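Local coordinates for protein photoreceptor-histidine kinase BphP (Stigmatella aurantiaca DW4/3-1, PDB 6BAF) that probably senses red and far-red light through a bound bilin chromophore and relays the signal as a sensor histidine kinase, at residues H17-V22 / H32-A37; G12-H17 / Q216-R221; D138-C143 / V172-R177; F156-I161 / A179-Y184. All blocks are in the same frame, centred on the assembly; numbering follows the deposited sequence.

Interaction 1: H17-V22 / H32-A37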
# COMPACT_ATOMS: atom_id res chain seq x y z
N HIS A 17 -12.18 23.21 5.59
CA HIS A 17 -12.89 21.95 5.32
C HIS A 17 -12.63 20.89 6.37
O HIS A 17 -13.29 19.85 6.33
CB HIS A 17 -12.52 21.37 3.95
CG HIS A 17 -11.06 21.12 3.78
ND1 HIS A 17 -10.16 22.13 3.48
CD2 HIS A 17 -10.33 19.98 3.87
CE1 HIS A 17 -8.94 21.61 3.39
NE2 HIS A 17 -9.02 20.31 3.64
N GLY A 18 -11.67 21.11 7.28
CA GLY A 18 -11.47 20.22 8.41
C GLY A 18 -11.42 21.05 9.69
O GLY A 18 -11.54 22.28 9.65
N VAL A 19 -11.27 20.36 10.82
CA VAL A 19 -11.16 21.03 12.11
C VAL A 19 -9.78 20.72 12.66
O VAL A 19 -9.31 19.59 12.54
CB VAL A 19 -12.27 20.61 13.10
CG1 VAL A 19 -11.90 21.06 14.53
CG2 VAL A 19 -13.56 21.26 12.73
N LEU A 20 -9.14 21.71 13.27
CA LEU A 20 -7.90 21.50 14.00
C LEU A 20 -8.15 21.65 15.50
O LEU A 20 -8.73 22.64 15.94
CB LEU A 20 -6.85 22.48 13.54
CG LEU A 20 -5.47 22.25 14.18
CD1 LEU A 20 -4.38 22.36 13.12
CD2 LEU A 20 -5.27 23.26 15.35
N LEU A 21 -7.72 20.66 16.27
CA LEU A 21 -7.71 20.70 17.73
C LEU A 21 -6.29 20.55 18.24
O LEU A 21 -5.48 19.85 17.63
CB LEU A 21 -8.56 19.57 18.30
CG LEU A 21 -9.98 19.41 17.76
CD1 LEU A 21 -10.58 18.17 18.37
CD2 LEU A 21 -10.85 20.65 18.07
N VAL A 22 -5.95 21.21 19.35
CA VAL A 22 -4.73 20.90 20.09
C VAL A 22 -5.13 20.29 21.43
O VAL A 22 -6.06 20.77 22.08
CB VAL A 22 -3.84 22.14 20.29
CG1 VAL A 22 -2.63 21.76 21.11
CG2 VAL A 22 -3.41 22.74 18.94
N HIS A 32 -6.74 24.25 22.13
CA HIS A 32 -7.00 25.05 20.94
C HIS A 32 -8.08 24.34 20.13
O HIS A 32 -8.16 23.11 20.13
CB HIS A 32 -5.79 25.26 20.01
CG HIS A 32 -4.53 25.77 20.67
ND1 HIS A 32 -3.94 25.15 21.75
CD2 HIS A 32 -3.70 26.78 20.31
CE1 HIS A 32 -2.82 25.77 22.05
NE2 HIS A 32 -2.64 26.76 21.19
N ALA A 33 -8.90 25.12 19.44
CA ALA A 33 -9.91 24.62 18.53
C ALA A 33 -10.11 25.65 17.43
O ALA A 33 -10.14 26.85 17.70
CB ALA A 33 -11.24 24.35 19.22
N SER A 34 -10.21 25.18 16.19
CA SER A 34 -10.45 26.13 15.13
C SER A 34 -11.93 26.55 15.16
O SER A 34 -12.81 25.79 15.58
CB SER A 34 -10.05 25.52 13.77
OG SER A 34 -10.78 24.35 13.56
N GLU A 35 -12.19 27.79 14.75
CA GLU A 35 -13.48 28.41 15.02
C GLU A 35 -14.59 27.96 14.07
O GLU A 35 -15.73 28.38 14.25
CB GLU A 35 -13.35 29.94 14.92
CG GLU A 35 -12.93 30.35 13.52
CD GLU A 35 -12.77 31.87 13.34
OE1 GLU A 35 -13.07 32.61 14.34
OE2 GLU A 35 -12.33 32.31 12.23
N ASN A 36 -14.28 27.17 13.03
CA ASN A 36 -15.27 26.53 12.17
C ASN A 36 -15.83 25.28 12.79
O ASN A 36 -16.58 24.54 12.13
CB ASN A 36 -14.63 26.16 10.83
CG ASN A 36 -13.50 25.11 10.98
OD1 ASN A 36 -12.78 25.07 12.01
ND2 ASN A 36 -13.36 24.24 9.99
N ALA A 37 -15.48 24.99 14.04
CA ALA A 37 -16.00 23.78 14.67
C ALA A 37 -17.53 23.69 14.72
O ALA A 37 -18.04 22.56 14.68
CB ALA A 37 -15.42 23.65 16.08

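Interaction 2: G12-H17 / Q216-R221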
# COMPACT_ATOMS: atom_id res chain seq x y z
N GLY A 12 -1.91 31.15 12.11
CA GLY A 12 -3.00 31.39 13.04
C GLY A 12 -4.34 30.89 12.58
O GLY A 12 -5.34 31.07 13.32
N ALA A 13 -4.39 30.24 11.41
CA ALA A 13 -5.66 29.83 10.83
C ALA A 13 -5.47 28.58 9.99
O ALA A 13 -4.35 28.24 9.58
CB ALA A 13 -6.26 30.95 9.98
N ILE A 14 -6.58 27.91 9.71
CA ILE A 14 -6.60 26.71 8.90
C ILE A 14 -7.58 26.86 7.74
O ILE A 14 -8.44 27.74 7.71
CB ILE A 14 -6.97 25.46 9.72
CG1 ILE A 14 -8.36 25.65 10.28
CG2 ILE A 14 -5.94 25.17 10.78
CD1 ILE A 14 -9.01 24.35 10.56
N GLN A 15 -7.47 25.93 6.80
CA GLN A 15 -8.43 25.80 5.73
C GLN A 15 -9.67 25.16 6.30
O GLN A 15 -9.57 24.15 7.00
CB GLN A 15 -7.82 24.96 4.61
CG GLN A 15 -6.56 25.56 4.01
CD GLN A 15 -5.98 24.70 2.89
OE1 GLN A 15 -6.68 24.36 1.94
NE2 GLN A 15 -4.70 24.33 3.01
N PRO A 16 -10.86 25.72 6.07
CA PRO A 16 -12.02 25.34 6.89
C PRO A 16 -12.70 24.04 6.52
O PRO A 16 -13.75 23.75 7.11
CB PRO A 16 -12.97 26.53 6.68
CG PRO A 16 -12.60 27.07 5.33
CD PRO A 16 -11.12 26.89 5.21
N HIS A 17 -12.18 23.21 5.59
CA HIS A 17 -12.89 21.95 5.32
C HIS A 17 -12.63 20.89 6.37
O HIS A 17 -13.29 19.85 6.33
CB HIS A 17 -12.52 21.37 3.95
CG HIS A 17 -11.06 21.12 3.78
ND1 HIS A 17 -10.16 22.13 3.48
CD2 HIS A 17 -10.33 19.98 3.87
CE1 HIS A 17 -8.94 21.61 3.39
NE2 HIS A 17 -9.02 20.31 3.64
N GLN A 216 -12.57 31.01 3.56
CA GLN A 216 -12.38 31.94 4.65
C GLN A 216 -11.54 31.26 5.72
O GLN A 216 -12.02 30.27 6.32
CB GLN A 216 -13.74 32.38 5.20
CG GLN A 216 -13.66 33.26 6.43
CD GLN A 216 -13.69 34.73 6.03
OE1 GLN A 216 -12.71 35.46 6.25
NE2 GLN A 216 -14.81 35.16 5.40
N PRO A 217 -10.31 31.71 6.00
CA PRO A 217 -9.47 31.03 7.00
C PRO A 217 -10.20 30.94 8.33
O PRO A 217 -10.90 31.86 8.73
CB PRO A 217 -8.22 31.91 7.07
CG PRO A 217 -8.14 32.62 5.73
CD PRO A 217 -9.63 32.88 5.41
N ALA A 218 -10.12 29.77 8.97
CA ALA A 218 -10.77 29.56 10.27
C ALA A 218 -9.72 29.76 11.38
O ALA A 218 -8.78 28.96 11.49
CB ALA A 218 -11.40 28.17 10.36
N ARG A 219 -9.87 30.83 12.16
CA ARG A 219 -8.91 31.13 13.22
C ARG A 219 -8.86 29.99 14.24
O ARG A 219 -9.87 29.35 14.54
CB ARG A 219 -9.25 32.45 13.94
CG ARG A 219 -9.28 33.65 12.99
CD ARG A 219 -7.88 34.22 12.78
NE ARG A 219 -7.75 34.52 11.34
CZ ARG A 219 -6.60 34.82 10.70
NH1 ARG A 219 -5.44 34.86 11.38
NH2 ARG A 219 -6.65 35.05 9.37
N VAL A 220 -7.67 29.75 14.77
CA VAL A 220 -7.48 28.77 15.83
C VAL A 220 -7.57 29.53 17.15
O VAL A 220 -6.71 30.36 17.45
CB VAL A 220 -6.13 28.05 15.71
CG1 VAL A 220 -6.03 27.04 16.81
CG2 VAL A 220 -6.02 27.37 14.33
N ARG A 221 -8.62 29.25 17.92
CA ARG A 221 -8.82 29.86 19.23
C ARG A 221 -8.15 29.01 20.29
O ARG A 221 -8.07 27.79 20.16
CB ARG A 221 -10.32 29.97 19.57
CG ARG A 221 -11.20 30.50 18.45
CD ARG A 221 -11.47 32.01 18.49
NE ARG A 221 -12.51 32.40 17.51
CZ ARG A 221 -13.83 32.31 17.73
NH1 ARG A 221 -14.31 31.86 18.91
NH2 ARG A 221 -14.69 32.67 16.78

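Interaction 3: D138-C143 / V172-R177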
# COMPACT_ATOMS: atom_id res chain seq x y z
N ASP A 138 14.20 5.18 -17.84
CA ASP A 138 15.08 6.32 -17.54
C ASP A 138 14.29 7.38 -16.76
O ASP A 138 13.06 7.28 -16.60
CB ASP A 138 15.70 6.92 -18.82
CG ASP A 138 14.64 7.39 -19.85
OD1 ASP A 138 13.45 7.55 -19.49
OD2 ASP A 138 15.00 7.62 -21.03
N LEU A 139 15.00 8.45 -16.34
CA LEU A 139 14.39 9.51 -15.54
C LEU A 139 13.19 10.12 -16.23
O LEU A 139 12.15 10.34 -15.60
CB LEU A 139 15.42 10.60 -15.22
CG LEU A 139 14.86 11.84 -14.48
CD1 LEU A 139 14.23 11.46 -13.12
CD2 LEU A 139 15.98 12.88 -14.28
N GLN A 140 13.29 10.37 -17.53
CA GLN A 140 12.16 11.00 -18.21
C GLN A 140 10.94 10.08 -18.25
O GLN A 140 9.80 10.57 -18.19
CB GLN A 140 12.56 11.42 -19.62
CG GLN A 140 11.49 12.26 -20.29
CD GLN A 140 11.29 13.62 -19.57
OE1 GLN A 140 12.26 14.27 -19.11
NE2 GLN A 140 10.01 14.03 -19.46
N GLU A 141 11.14 8.76 -18.37
CA GLU A 141 9.98 7.87 -18.36
C GLU A 141 9.39 7.77 -16.96
O GLU A 141 8.16 7.73 -16.80
CB GLU A 141 10.36 6.48 -18.89
CG GLU A 141 10.79 6.47 -20.36
CD GLU A 141 10.78 5.08 -21.01
OE1 GLU A 141 10.81 4.06 -20.28
OE2 GLU A 141 10.70 5.02 -22.26
N LEU A 142 10.26 7.69 -15.94
CA LEU A 142 9.82 7.78 -14.55
C LEU A 142 8.91 8.99 -14.34
O LEU A 142 7.78 8.85 -13.86
CB LEU A 142 11.04 7.89 -13.64
CG LEU A 142 11.09 7.18 -12.30
CD1 LEU A 142 11.84 8.00 -11.31
CD2 LEU A 142 9.73 6.75 -11.79
N CYS A 143 9.37 10.19 -14.75
CA CYS A 143 8.57 11.40 -14.57
C CYS A 143 7.23 11.28 -15.28
O CYS A 143 6.18 11.60 -14.71
CB CYS A 143 9.35 12.64 -15.08
SG CYS A 143 10.91 12.92 -14.19
N VAL A 172 9.55 22.75 -15.67
CA VAL A 172 8.49 21.78 -15.90
C VAL A 172 9.04 20.72 -16.85
O VAL A 172 9.06 20.92 -18.08
CB VAL A 172 7.23 22.42 -16.45
CG1 VAL A 172 6.14 21.35 -16.62
CG2 VAL A 172 6.77 23.55 -15.52
N ILE A 173 9.51 19.60 -16.30
CA ILE A 173 10.15 18.57 -17.13
C ILE A 173 9.20 17.44 -17.55
O ILE A 173 9.57 16.63 -18.41
CB ILE A 173 11.37 17.98 -16.42
CG1 ILE A 173 10.94 17.13 -15.21
CG2 ILE A 173 12.36 19.09 -16.03
CD1 ILE A 173 12.15 16.42 -14.51
N ALA A 174 8.00 17.34 -16.98
CA ALA A 174 7.03 16.36 -17.45
C ALA A 174 5.64 16.87 -17.11
O ALA A 174 5.45 17.56 -16.10
CB ALA A 174 7.23 14.97 -16.84
N GLU A 175 4.68 16.55 -17.97
CA GLU A 175 3.34 17.05 -17.76
C GLU A 175 2.30 16.07 -18.29
O GLU A 175 2.41 15.61 -19.43
CB GLU A 175 3.17 18.39 -18.45
CG GLU A 175 1.78 18.98 -18.41
CD GLU A 175 1.80 20.42 -19.01
OE1 GLU A 175 2.37 20.59 -20.12
OE2 GLU A 175 1.28 21.37 -18.37
N ALA A 176 1.25 15.83 -17.51
CA ALA A 176 0.03 15.21 -17.98
C ALA A 176 -1.13 16.15 -17.71
O ALA A 176 -1.22 16.72 -16.62
CB ALA A 176 -0.20 13.85 -17.29
N ARG A 177 -2.03 16.27 -18.67
CA ARG A 177 -3.03 17.33 -18.64
C ARG A 177 -4.28 16.92 -19.39
O ARG A 177 -4.21 16.26 -20.42
CB ARG A 177 -2.47 18.62 -19.27
CG ARG A 177 -1.47 18.37 -20.40
CD ARG A 177 -0.99 19.66 -21.11
NE ARG A 177 -2.12 20.24 -21.79
CZ ARG A 177 -2.26 20.36 -23.10
NH1 ARG A 177 -1.29 19.99 -23.94
NH2 ARG A 177 -3.38 20.89 -23.55

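Interaction 4: F156-I161 / A179-Y184. With BLR (3-[5-[(Z)-(4-ethenyl-3-methyl-5-oxidanylidene-pyrrol-2-ylidene)methyl]-2-[[5-[(Z)-(3-ethenyl-4-methyl-5-oxidanylidene-pyrrol-2-ylidene)methyl]-3-(3-hydroxy-3-oxopropyl)-4-methyl-1H-pyrrol-2-yl]methyl]-4-methyl-1H-pyrrol-3-yl]propanoic acid), chain B.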
# COMPACT_ATOMS: atom_id res chain seq x y z
N PHE A 156 -6.99 15.55 -11.19
CA PHE A 156 -6.55 16.92 -11.42
C PHE A 156 -6.42 17.23 -12.92
O PHE A 156 -5.96 16.40 -13.71
CB PHE A 156 -5.21 17.15 -10.70
CG PHE A 156 -5.35 17.74 -9.31
CD1 PHE A 156 -5.73 19.08 -9.13
CD2 PHE A 156 -5.06 16.97 -8.17
CE1 PHE A 156 -5.81 19.67 -7.82
CE2 PHE A 156 -5.14 17.54 -6.87
CZ PHE A 156 -5.53 18.89 -6.70
N ASP A 157 -6.77 18.46 -13.30
CA ASP A 157 -6.59 18.91 -14.68
C ASP A 157 -5.16 18.84 -15.15
O ASP A 157 -4.92 18.63 -16.34
CB ASP A 157 -7.08 20.35 -14.86
CG ASP A 157 -8.57 20.45 -14.77
OD1 ASP A 157 -9.20 19.50 -15.25
OD2 ASP A 157 -9.13 21.43 -14.21
N ARG A 158 -4.18 19.06 -14.26
CA ARG A 158 -2.79 19.06 -14.68
C ARG A 158 -1.93 18.48 -13.58
O ARG A 158 -2.15 18.79 -12.40
CB ARG A 158 -2.34 20.50 -15.05
CG ARG A 158 -0.84 20.66 -15.47
CD ARG A 158 -0.56 22.10 -16.16
NE ARG A 158 -1.28 23.09 -15.40
CZ ARG A 158 -2.08 24.03 -15.86
NH1 ARG A 158 -2.68 24.80 -14.98
NH2 ARG A 158 -2.23 24.25 -17.17
N ALA A 159 -0.93 17.70 -13.94
CA ALA A 159 0.07 17.22 -13.00
C ALA A 159 1.41 17.35 -13.69
O ALA A 159 1.56 16.89 -14.82
CB ALA A 159 -0.17 15.75 -12.57
N ILE A 160 2.39 17.96 -13.01
CA ILE A 160 3.71 18.13 -13.58
C ILE A 160 4.74 17.60 -12.61
O ILE A 160 4.48 17.45 -11.41
CB ILE A 160 4.00 19.61 -13.93
CG1 ILE A 160 4.01 20.48 -12.65
CG2 ILE A 160 2.95 20.13 -14.91
CD1 ILE A 160 4.74 21.88 -12.81
N ILE A 161 5.92 17.29 -13.14
CA ILE A 161 7.14 17.22 -12.35
C ILE A 161 7.85 18.57 -12.48
O ILE A 161 8.17 19.01 -13.59
CB ILE A 161 8.08 16.10 -12.81
CG1 ILE A 161 7.42 14.70 -12.74
CG2 ILE A 161 9.30 16.14 -11.91
CD1 ILE A 161 6.88 14.34 -11.38
N ALA A 179 -7.17 18.46 -21.83
CA ALA A 179 -6.97 19.39 -22.95
C ALA A 179 -7.43 20.80 -22.62
O ALA A 179 -6.98 21.76 -23.26
CB ALA A 179 -7.68 18.88 -24.21
N ARG A 180 -8.27 20.96 -21.61
CA ARG A 180 -8.70 22.25 -21.05
C ARG A 180 -7.59 23.05 -20.35
O ARG A 180 -7.76 24.24 -20.07
CB ARG A 180 -9.86 21.95 -20.08
CG ARG A 180 -9.87 22.70 -18.76
CD ARG A 180 -11.05 22.26 -17.90
NE ARG A 180 -11.05 20.80 -17.86
CZ ARG A 180 -11.99 20.06 -17.25
NH1 ARG A 180 -13.01 20.67 -16.64
NH2 ARG A 180 -11.90 18.73 -17.28
N ALA A 181 -6.46 22.43 -20.05
CA ALA A 181 -5.40 23.08 -19.31
C ALA A 181 -4.28 23.42 -20.27
O ALA A 181 -3.83 22.55 -21.04
CB ALA A 181 -4.89 22.18 -18.17
N ASP A 182 -3.85 24.69 -20.26
CA ASP A 182 -2.70 25.10 -21.06
C ASP A 182 -1.47 24.26 -20.71
O ASP A 182 -1.28 23.87 -19.56
CB ASP A 182 -2.36 26.57 -20.81
CG ASP A 182 -3.53 27.51 -21.09
OD1 ASP A 182 -4.41 27.16 -21.89
OD2 ASP A 182 -3.54 28.61 -20.50
N PRO A 183 -0.60 24.02 -21.70
CA PRO A 183 0.63 23.24 -21.46
C PRO A 183 1.73 24.10 -20.88
O PRO A 183 2.18 25.07 -21.51
CB PRO A 183 1.00 22.75 -22.87
CG PRO A 183 0.46 23.86 -23.77
CD PRO A 183 -0.82 24.32 -23.12
N TYR A 184 2.25 23.71 -19.70
CA TYR A 184 3.40 24.37 -19.12
C TYR A 184 4.69 23.61 -19.37
O TYR A 184 5.77 24.05 -18.93
CB TYR A 184 3.20 24.54 -17.61
CG TYR A 184 2.06 25.45 -17.24
CD1 TYR A 184 1.55 26.38 -18.15
CD2 TYR A 184 1.50 25.38 -15.98
CE1 TYR A 184 0.50 27.23 -17.78
CE2 TYR A 184 0.46 26.22 -15.62
CZ TYR A 184 -0.03 27.15 -16.51
OH TYR A 184 -1.07 27.97 -16.13
CHA BLR B . 4.21 27.93 -2.76
NA BLR B . 4.45 28.07 -5.28
C1A BLR B . 4.19 27.38 -4.16
C2A BLR B . 3.90 26.05 -4.48
C3A BLR B . 4.01 25.92 -5.82
C4A BLR B . 4.33 27.19 -6.30
CMA BLR B . 3.80 24.59 -6.60
CAA BLR B . 3.55 24.96 -3.45
CBA BLR B . 2.06 25.00 -3.02
CGA BLR B . 1.14 24.38 -4.08
O1A BLR B . 1.35 23.17 -4.40
O2A BLR B . 0.19 25.04 -4.66
CHB BLR B . 4.60 27.65 -7.72
NB BLR B . 2.80 26.42 -8.98
C1B BLR B . 4.12 27.13 -8.81
C2B BLR B . 4.76 27.15 -10.15
C3B BLR B . 3.95 26.51 -11.10
C4B BLR B . 2.71 26.01 -10.45
CMB BLR B . 6.12 27.77 -10.50
OB BLR B . 1.79 25.44 -10.93
CAB BLR B . 4.37 26.34 -12.57
CBB BLR B . 3.67 25.62 -13.42
NC BLR B . 5.04 32.88 -5.06
C1C BLR B . 5.34 33.90 -6.14
C2C BLR B . 5.88 35.09 -5.42
C3C BLR B . 5.95 34.88 -4.02
C4C BLR B . 5.43 33.50 -3.73
CMC BLR B . 6.31 36.35 -6.15
OC BLR B . 5.17 33.79 -7.30
CAC BLR B . 6.45 35.88 -2.97
CBC BLR B . 7.65 36.47 -3.07
CHD BLR B . 5.33 32.96 -2.55
ND BLR B . 4.81 30.40 -3.24
C1D BLR B . 4.98 31.52 -2.29
C2D BLR B . 4.74 31.08 -0.92
C3D BLR B . 4.45 29.65 -0.99
C4D BLR B . 4.50 29.18 -2.42
CMD BLR B . 4.82 31.97 0.32
CAD BLR B . 4.12 28.76 0.19
CBD BLR B . 2.61 28.62 0.28
CGD BLR B . 2.45 27.85 1.58
O1D BLR B . 2.95 26.68 1.66
O2D BLR B . 1.92 28.43 2.57
O HOH W 1 -3.73 27.08 -15.35

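Interaction 1: H17-V22 / H32-A37
Strands 19-22 and 32-34 run antiparallel at 175°, with Leu21 facing Ala33 as a non-hydrogen-bonded pair and Val22 facing His32 as a hydrogen-bonded one. Val22 N donates to His32 O at 3.0 Å and Ser34 N likewise to Leu20 O. The return bond of the Leu20-Ser34 rung is made by a side chain: Leu20 N reaches Ser34 OG at 3.1 Å. Ser34 O is instead taken up by Ala37 N in the Ser34-Ala37 type I turn. Placed between its backbone N and carbonyl carbon (chi1 58°), Ser34 OG donates to Asn36 OD1, 2.6 Å away in the carbonyl plane. The other end of that amide donates from ND2 to Gly18 O at 2.7 Å; the oxygen lies in the amide plane, whereas ND2 stands above the Gly18 carbonyl plane. ND2 also serves Pro16 O, and with OD1 taking the Ser34 hydroxyl the orientation of the amide is set. Replacing Asn36 by an alanine would probably leave Gly18 O without this donor and the Ser34 hydroxyl without its acceptor, removing the amide link between turn and Gly18. Farther along, Val22 CG2 rests over the His32 ring, 4.0 Å from its centroid, a CH-pi contact, and Leu21 CD2 meets Ala33 CB at 3.9 Å. This is a beta hairpin of the PAS domain's antiparallel sheet, in which strand 103-110 lies beside 19-23 and strand 218-222 beside 30-34.

Interaction 2: G12-H17 / Q216-R221
The pairing of Ala13 and Ile14 with Ala218 and Arg219 is consistent with the knot known from bacteriophytochromes, in which the N-terminal segment threads a loop of the GAF domain; the 198 residues between the segments fit that topology. Three backbone bonds define a short antiparallel ladder. Ile14 N donates to Ala218 O at 3.0 Å and Ala218 N returns to Ile14 O at 2.9 Å, which makes Ile14-Ala218 the hydrogen-bonded pair; the second bond is nearly straight at 172°, and its donor lies in the Ile14 carbonyl plane. Val220 N closes on Gly12 O at 3.0 Å, leaving Ala13 and Arg219 as the non-hydrogen-bonded pair between. On the face bearing these two, the Arg219 chain bends at chi2 (-84°) and again at chi3, which folds the guanidinium back over Ala13: CZ stands 4.0 Å from Ala13 CB, and the methyl sits under the centre of one face. Ala13 CB also touches Pro217 CB at 3.6 Å. The other face is aliphatic. There Ile14 CG1 meets Ala218 CB at 3.9 Å, and Ile14 crosses Val220 at about a right angle, with their CG2 methyls 4.2 Å apart. Farther along, the Pro16 ring lies against the Gln216 carbonyl. Strand 13-14 lies at the edge of the PAS sheet within this chain, strand 218-222 is inserted between it and strand 30-34, and backbone bonds from Ala13 to Ser239 and from Gln15 to Leu237 tie its remaining side to the GAF loop.

Interaction 3: D138-C143 / V172-R177
One polar bond joins the two segments: Gln140 NE2 donates to Ile173 O at 2.8 Å. It is nearly straight, with 170° at the hydrogen, and the oxygen lies in the plane of the Gln140 amide, while the donor is tilted a little from the plane of the receiving carbonyl. Gln140 reaches it from the first turn of the helix because CG is anti to the backbone N (chi1 -171°) and the chain then bends at chi2. The backbone of Ile173 departs from the extended form, and both Ile173 and Ala174 pair with Ile161, a pattern consistent with a beta bulge. A second polar feature belongs to the helix alone: Asp138 at the N-cap accepts from Glu141 N through OD1 at 2.8 Å, fixing the helix start just ahead of Gln140.

The apolar contacts centre on Cys143, one turn farther on. Its CB sits 3.6 Å from Ala174 CB, so methylene and methyl meet directly, and SG, lying beside its own backbone N, touches Ile173 CD1 at 3.7 Å. The small side chains let the backbones come close here, with 5.9 Å between the Cys143 and Ala174 CA atoms. Ala174 CB also lies 3.9 Å from Gln140 NE2, beyond the end of the amide.

The axes of these short pieces approach to 8.4 Å, crossing at -39°. Helix 139-154 lies across one face of the GAF sheet, for Cys143 touches both strand 170-177 and Ile161 of neighbouring strand 158-164; Met297 of helix 284-300 packs against Leu142 and Cys143.

Interaction 4: F156-I161 / A179-Y184
Arg158 NH2 donates to Asp182 O at 2.6 Å, on a lone pair in the carbonyl plane, though the bond is bent (134° at the hydrogen). CG anti to the backbone N (chi1 178°) and a bend at chi3 lay the guanidinium flat on Tyr184. The planes are 20° apart, the centres 4.0 Å, and Tyr184 CE2 comes within 3.4 Å of Arg158 CZ, a cation-pi stack. At the guanidinium edge a water accepts from Arg158 NH1 at 2.5 Å and also bonds Tyr184 OH at 2.9 Å, while NE is held by Thr274 OG1. Asp157 and Arg158 both face Thr274, forming a classic beta bulge at the start of strand 158-164 of the GAF sheet. A leucine in place of Arg158 would probably leave the Asp182 carbonyl without its donor and the Tyr184 ring free to turn. That ring belongs to the bilin pocket: Tyr184 CD2 lies 3.4 Å from the vinyl carbon CBB of BLR, which Ile160 CD1 approaches to 3.9 Å. Asp157 OD2 is bonded by Ser277 OG and Val276 N, whereas OD1 sits over a face of the Arg180 guanidinium, 3.5 Å from NE, a salt bridge of charges alone; Arg180 NE is also paired with Asp178 OD2.

How the interactions relate
The four contacts form two pairs. Interactions 1 and 2 have centres 7 Å apart and share His17; strand 30-34 of the hairpin lies beside strand 218-222, with Ala33 O to Arg221 N at 2.9 Å and Glu35 N to Arg219 O at 2.8 Å, so the GAF segment is built into the PAS sheet. Interactions 3 and 4, centres 12 Å apart, share the GAF sheet: Glu175 OE2 receives Tyr184 N at 2.9 Å. Between the pairs nothing touches, and interactions 1 and 3 lie about 38 Å apart by centres. Of the four, interaction 4 lines the bilin pocket; Ala13 of interaction 2 and Ile173 of interaction 3 have side chains about 11 Å from BLR.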